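Local coordinates for protein trehalose-6-phosphate phosphatase (Neosartorya fumigata, PDB 5DXL) that belongs to the haloacid dehalogenase (HAD) superfamily and, as a member of the trehalose-phosphatase family, pairs a Rossmann-like core with a smaller cap, at residues P4-A9 with A252-L257; W141-A146 with G177-E182. All blocks are in the same frame, centred on the assembly; numbering follows the deposited sequence.

Interaction 1: P4-A9 with A252-L257; sequences PALDRA and ASWHLL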
loop_
_atom_site.group_PDB
_atom_site.type_symbol
_atom_site.label_atom_id
_atom_site.label_comp_id
_atom_site.label_asym_id
_atom_site.label_seq_id
_atom_site.Cartn_x
_atom_site.Cartn_y
_atom_site.Cartn_z
ATOM N N PRO A 4 3.754 -5.942 -20.779
ATOM C CA PRO A 4 2.630 -6.635 -21.403
ATOM C C PRO A 4 1.456 -6.735 -20.439
ATOM O O PRO A 4 1.644 -6.650 -19.222
ATOM C CB PRO A 4 3.196 -8.021 -21.717
ATOM C CG PRO A 4 4.253 -8.224 -20.681
ATOM C CD PRO A 4 4.829 -6.870 -20.377
ATOM N N ALA A 5 0.254 -6.899 -20.973
ATOM C CA ALA A 5 -0.900 -7.147 -20.130
ATOM C C ALA A 5 -0.714 -8.461 -19.379
ATOM O O ALA A 5 -0.094 -9.399 -19.887
ATOM C CB ALA A 5 -2.174 -7.177 -20.965
ATOM N N LEU A 6 -1.235 -8.513 -18.155
ATOM C CA LEU A 6 -1.168 -9.726 -17.357
ATOM C C LEU A 6 -1.620 -10.947 -18.157
ATOM O O LEU A 6 -2.709 -10.956 -18.717
ATOM C CB LEU A 6 -2.025 -9.567 -16.101
ATOM C CG LEU A 6 -2.063 -10.741 -15.127
ATOM C CD1 LEU A 6 -0.672 -11.063 -14.584
ATOM C CD2 LEU A 6 -3.033 -10.408 -13.996
ATOM N N ASP A 7 -0.755 -11.955 -18.224
ATOM C CA ASP A 7 -1.073 -13.204 -18.912
ATOM C C ASP A 7 -2.025 -14.020 -18.039
ATOM O O ASP A 7 -1.600 -14.693 -17.102
ATOM C CB ASP A 7 0.220 -13.970 -19.203
ATOM C CG ASP A 7 0.002 -15.217 -20.048
ATOM O OD1 ASP A 7 -1.092 -15.818 -19.997
ATOM O OD2 ASP A 7 0.949 -15.592 -20.770
ATOM N N ARG A 8 -3.316 -13.945 -18.329
ATOM C CA ARG A 8 -4.311 -14.555 -17.455
ATOM C C ARG A 8 -4.199 -16.074 -17.416
ATOM O O ARG A 8 -4.465 -16.691 -16.387
ATOM C CB ARG A 8 -5.713 -14.141 -17.883
ATOM C CG ARG A 8 -5.942 -12.648 -17.816
ATOM C CD ARG A 8 -7.405 -12.389 -17.587
ATOM N NE ARG A 8 -7.758 -10.982 -17.687
ATOM C CZ ARG A 8 -8.996 -10.528 -17.524
ATOM N NH1 ARG A 8 -9.980 -11.381 -17.251
ATOM N NH2 ARG A 8 -9.250 -9.231 -17.633
ATOM N N ALA A 9 -3.783 -16.677 -18.526
ATOM C CA ALA A 9 -3.587 -18.125 -18.546
ATOM C C ALA A 9 -2.450 -18.544 -17.610
ATOM O O ALA A 9 -2.593 -19.506 -16.847
ATOM C CB ALA A 9 -3.316 -18.612 -19.968
ATOM N N ALA A 252 6.407 -2.889 -11.817
ATOM C CA ALA A 252 5.625 -4.095 -12.063
ATOM C C ALA A 252 6.114 -4.802 -13.322
ATOM O O ALA A 252 6.830 -4.207 -14.130
ATOM C CB ALA A 252 4.137 -3.751 -12.204
ATOM N N SER A 253 5.715 -6.063 -13.474
ATOM C CA SER A 253 6.068 -6.873 -14.646
ATOM C C SER A 253 4.916 -6.956 -15.643
ATOM O O SER A 253 5.096 -7.390 -16.779
ATOM C CB SER A 253 6.475 -8.286 -14.217
ATOM O OG SER A 253 7.596 -8.249 -13.353
ATOM N N TRP A 254 3.730 -6.553 -15.202
ATOM C CA TRP A 254 2.506 -6.690 -15.974
ATOM C C TRP A 254 1.624 -5.483 -15.745
ATOM O O TRP A 254 1.838 -4.748 -14.788
ATOM C CB TRP A 254 1.706 -7.923 -15.545
ATOM C CG TRP A 254 2.455 -9.213 -15.433
ATOM C CD1 TRP A 254 3.027 -9.740 -14.310
ATOM C CD2 TRP A 254 2.661 -10.168 -16.477
ATOM N NE1 TRP A 254 3.585 -10.969 -14.593
ATOM C CE2 TRP A 254 3.384 -11.246 -15.921
ATOM C CE3 TRP A 254 2.324 -10.206 -17.836
ATOM C CZ2 TRP A 254 3.763 -12.354 -16.672
ATOM C CZ3 TRP A 254 2.693 -11.310 -18.576
ATOM C CH2 TRP A 254 3.409 -12.366 -17.996
ATOM N N HIS A 255 0.607 -5.301 -16.586
ATOM C CA HIS A 255 -0.422 -4.314 -16.283
ATOM C C HIS A 255 -1.812 -4.890 -16.524
ATOM O O HIS A 255 -1.967 -5.881 -17.246
ATOM C CB HIS A 255 -0.245 -3.035 -17.123
ATOM C CG HIS A 255 -0.581 -3.230 -18.567
ATOM N ND1 HIS A 255 0.330 -3.713 -19.486
ATOM C CD2 HIS A 255 -1.744 -3.059 -19.237
ATOM C CE1 HIS A 255 -0.261 -3.821 -20.664
ATOM N NE2 HIS A 255 -1.518 -3.433 -20.541
ATOM N N LEU A 256 -2.808 -4.276 -15.895
ATOM C CA LEU A 256 -4.214 -4.406 -16.280
ATOM C C LEU A 256 -4.709 -2.982 -16.534
ATOM O O LEU A 256 -4.313 -2.057 -15.826
ATOM C CB LEU A 256 -5.037 -5.097 -15.189
ATOM C CG LEU A 256 -4.777 -6.593 -15.011
ATOM C CD1 LEU A 256 -5.470 -7.129 -13.750
ATOM C CD2 LEU A 256 -5.253 -7.356 -16.240
ATOM N N LEU A 257 -5.548 -2.779 -17.545
ATOM C CA LEU A 257 -5.835 -1.407 -17.958
ATOM C C LEU A 257 -6.697 -0.634 -16.961
ATOM O O LEU A 257 -6.462 0.562 -16.726
ATOM C CB LEU A 257 -6.507 -1.402 -19.340
ATOM C CG LEU A 257 -5.617 -1.809 -20.506
ATOM C CD1 LEU A 257 -6.458 -1.876 -21.767
ATOM C CD2 LEU A 257 -4.442 -0.845 -20.695
#
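With CG of W254 opposite its carbonyl carbon (chi1 -49°) and CG of L6 opposite its backbone N (chi1 -179°), the indole and the leucine branch meet at about a right angle. Methyl CD1 of L6 lies over the five-membered ring, 3.9 Å from its centroid, in a CH-pi contact. A wide, flat indole suits this place because it offers both a face and a rim to the N-terminal chain. The A5 carbonyl O approaches the rim near the ring plane, 3.3 Å from W254 CE3, and D7 CB rests 3.7 Å from W254 CZ3. P4, a compact ring with no N-H to satisfy, sets its CG 4.0 Å from W254 CE3.

The backbones are joined by a single bridge between A5 and H255. H255 N donates to P4 O at 3.1 Å, and L6 N donates to H255 O at 2.9 Å, the latter the straighter bond (N-H...O 160°). H255 turns one face of its imidazole to A5, whose CA lies over it 3.7 Å from the centroid; A5 adds only a methyl, which touches the ring at NE2, so its backbone can sit against the imidazole. The imidazole is also tied down through ND1, which is hydrogen-bonded to T3 OG1. D7 takes the N-cap position, its OD1 accepting from K10 N, a natural role for a short carboxylate where the chain turns into helix 8-17.

L6 CB packs 3.9 Å from L256 CD2, so two leucines continue the apolar surface inward. Strand 254-256, outermost in the core sheet, is held by backbone bonds to strand 238-243, whose F239 and V241 touch L6, while T265 of helix 259-270 touches both leucines.

Interaction 2: W141-A146 with G177-E182; sequences WHYRRA and GKANLE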
loop_
_atom_site.group_PDB
_atom_site.type_symbol
_atom_site.label_atom_id
_atom_site.label_comp_id
_atom_site.label_asym_id
_atom_site.label_seq_id
_atom_site.Cartn_x
_atom_site.Cartn_y
_atom_site.Cartn_z
ATOM N N TRP A 141 6.364 20.509 6.922
ATOM C CA TRP A 141 6.689 21.927 6.883
ATOM C C TRP A 141 6.394 22.471 5.486
ATOM O O TRP A 141 6.959 21.992 4.516
ATOM C CB TRP A 141 8.163 22.153 7.261
ATOM C CG TRP A 141 8.500 23.603 7.403
ATOM C CD1 TRP A 141 7.890 24.503 8.228
ATOM C CD2 TRP A 141 9.519 24.332 6.700
ATOM N NE1 TRP A 141 8.472 25.745 8.088
ATOM C CE2 TRP A 141 9.468 25.662 7.156
ATOM C CE3 TRP A 141 10.470 23.984 5.739
ATOM C CZ2 TRP A 141 10.332 26.649 6.676
ATOM C CZ3 TRP A 141 11.330 24.972 5.262
ATOM C CH2 TRP A 141 11.250 26.280 5.733
ATOM N N HIS A 142 5.484 23.439 5.399
ATOM C CA HIS A 142 5.045 24.016 4.123
ATOM C C HIS A 142 5.692 25.374 3.911
ATOM O O HIS A 142 5.724 26.180 4.832
ATOM C CB HIS A 142 3.519 24.201 4.095
ATOM C CG HIS A 142 2.728 22.924 4.126
ATOM N ND1 HIS A 142 2.266 22.311 2.980
ATOM C CD2 HIS A 142 2.289 22.169 5.160
ATOM C CE1 HIS A 142 1.583 21.227 3.307
ATOM N NE2 HIS A 142 1.575 21.121 4.624
ATOM N N TYR A 143 6.161 25.663 2.697
ATOM C CA TYR A 143 6.786 26.968 2.465
ATOM C C TYR A 143 6.517 27.582 1.083
ATOM O O TYR A 143 7.268 28.447 0.630
ATOM C CB TYR A 143 8.298 26.856 2.704
ATOM C CG TYR A 143 9.005 25.854 1.844
ATOM C CD1 TYR A 143 9.530 26.224 0.604
ATOM C CD2 TYR A 143 9.161 24.539 2.255
ATOM C CE1 TYR A 143 10.181 25.308 -0.200
ATOM C CE2 TYR A 143 9.813 23.612 1.456
ATOM C CZ TYR A 143 10.318 24.005 0.230
ATOM O OH TYR A 143 10.968 23.091 -0.564
ATOM N N ARG A 144 5.433 27.186 0.422
ATOM C CA ARG A 144 5.143 27.743 -0.902
ATOM C C ARG A 144 4.960 29.259 -0.880
ATOM O O ARG A 144 5.276 29.921 -1.862
ATOM C CB ARG A 144 3.890 27.084 -1.510
ATOM C CG ARG A 144 3.570 27.557 -2.935
ATOM C CD ARG A 144 4.763 27.332 -3.862
ATOM N NE ARG A 144 4.605 27.918 -5.188
ATOM C CZ ARG A 144 5.185 29.051 -5.579
ATOM N NH1 ARG A 144 5.959 29.732 -4.739
ATOM N NH2 ARG A 144 4.993 29.510 -6.810
ATOM N N ARG A 145 4.479 29.811 0.229
ATOM C CA ARG A 145 4.209 31.242 0.286
ATOM C C ARG A 145 5.482 32.027 0.599
ATOM O O ARG A 145 5.491 33.256 0.525
ATOM C CB ARG A 145 3.128 31.551 1.324
ATOM C CG ARG A 145 1.736 31.028 0.949
ATOM C CD ARG A 145 1.184 31.719 -0.293
ATOM N NE ARG A 145 1.017 33.159 -0.076
ATOM C CZ ARG A 145 -0.077 33.736 0.422
ATOM N NH1 ARG A 145 -1.142 33.008 0.769
ATOM N NH2 ARG A 145 -0.111 35.057 0.581
ATOM N N ALA A 146 6.549 31.318 0.947
ATOM C CA ALA A 146 7.825 31.979 1.216
ATOM C C ALA A 146 8.499 32.415 -0.077
ATOM O O ALA A 146 8.152 31.954 -1.165
ATOM C CB ALA A 146 8.744 31.057 1.999
ATOM N N GLY A 177 8.558 17.288 -0.690
ATOM C CA GLY A 177 7.484 17.532 -1.640
ATOM C C GLY A 177 7.813 18.799 -2.408
ATOM O O GLY A 177 8.885 19.365 -2.218
ATOM N N LYS A 178 6.906 19.250 -3.269
ATOM C CA LYS A 178 7.227 20.354 -4.178
ATOM C C LYS A 178 7.734 21.588 -3.430
ATOM O O LYS A 178 8.812 22.121 -3.732
ATOM C CB LYS A 178 6.005 20.712 -5.038
ATOM C CG LYS A 178 6.170 21.957 -5.928
ATOM C CD LYS A 178 7.468 21.956 -6.744
ATOM C CE LYS A 178 7.616 20.724 -7.632
ATOM N NZ LYS A 178 8.670 19.796 -7.115
ATOM N N ALA A 179 6.950 22.019 -2.454
ATOM C CA ALA A 179 7.304 23.113 -1.561
ATOM C C ALA A 179 7.006 22.658 -0.128
ATOM O O ALA A 179 6.371 23.377 0.652
ATOM C CB ALA A 179 6.510 24.380 -1.900
ATOM N N ASN A 180 7.451 21.454 0.213
ATOM C CA ASN A 180 7.312 21.007 1.595
ATOM C C ASN A 180 8.395 20.016 1.999
ATOM O O ASN A 180 9.073 19.426 1.156
ATOM C CB ASN A 180 5.893 20.415 1.854
ATOM C CG ASN A 180 5.694 18.994 1.295
ATOM O OD1 ASN A 180 6.515 18.097 1.487
ATOM N ND2 ASN A 180 4.550 18.782 0.649
ATOM N N LEU A 181 8.554 19.868 3.309
ATOM C CA LEU A 181 9.369 18.816 3.897
ATOM C C LEU A 181 8.477 18.003 4.812
ATOM O O LEU A 181 7.730 18.573 5.595
ATOM C CB LEU A 181 10.529 19.386 4.706
ATOM C CG LEU A 181 11.732 20.011 4.025
ATOM C CD1 LEU A 181 12.789 20.275 5.108
ATOM C CD2 LEU A 181 12.263 19.080 2.949
ATOM N N GLU A 182 8.575 16.685 4.742
ATOM C CA GLU A 182 7.749 15.834 5.597
ATOM C C GLU A 182 8.602 14.811 6.333
ATOM O O GLU A 182 9.538 14.253 5.765
ATOM C CB GLU A 182 6.688 15.133 4.757
ATOM C CG GLU A 182 5.786 14.172 5.526
ATOM C CD GLU A 182 4.738 13.555 4.617
ATOM O OE1 GLU A 182 4.509 14.099 3.514
ATOM O OE2 GLU A 182 4.154 12.526 4.990
HETATM O O HOH W 1 11.426 20.572 -0.001
HETATM O O HOH W 2 11.846 23.664 -2.985
#
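W141 and L181 form an antiparallel hydrogen-bonded pair: W141 N gives its hydrogen to L181 O at 2.7 Å, and L181 N returns one to W141 O at 2.9 Å. Next to them H142 and N180 are a non-hydrogen-bonded pair, with N180 CA close enough to W141 O for a CA-H...O contact. The ladder gains one more rung where the chain leaves the strand, from Y143 N to A179 O at 3.1 Å. There a type I turn from Y143 to A146 begins, closed by A146 N on Y143 O.

The ring-on-backbone packing is the work of Y143. Its CG is wedged between the backbone N and the carbonyl carbon (chi1 59°), which swings the phenol across so that one face lies over the carbonyl group of A179; CE2 comes within 3.4 Å of A179 C. A long flat ring both covers this backbone and carries a hydroxyl past it.

That hydroxyl has two water partners in the ring plane, each 2.6 Å from Y143 OH. One water donates to N180 O and the other, weakly, to K178 O, so solvent links the phenol to the turn 177-180. The turn 177-180 is itself closed by G177 N bonding to N180 O, with a weak second bond to N180 OD1.

Apolar contacts are modest. A179 CB sits 3.8 Å from R144 CB, a small methyl against the base of an exposed arginine. W141 and L181 share the face turned to helix 148-164, where bulky apolar groups belong; on the other face H142 bonds to E133 and stacks on F131. Antiparallel strands backed by helices in this way fit the alpha/beta cap of C2-type HAD proteins.

In the fold
From the N terminus, the chain at 4-9 meets strand 254-256 almost at once, so interaction 1 closes a loop of 242 intervening residues that holds most of the core sheet and the whole cap. The chain then runs through core strands 21-25, 60-65 and 84-87 and the antiparallel strands 92-94 and 101-103 before entering the cap. There interaction 2 closes a far shorter loop of 30 residues, mostly helix 148-164, lying wholly within the larger one; the two do not cross. Returning through strands 211-216 and 238-243, the chain completes interaction 1 at the core's edge. Their centres are 37 Å apart: one contact fastens the N-terminal segment to the core, the other joins middle strands of the cap sheet.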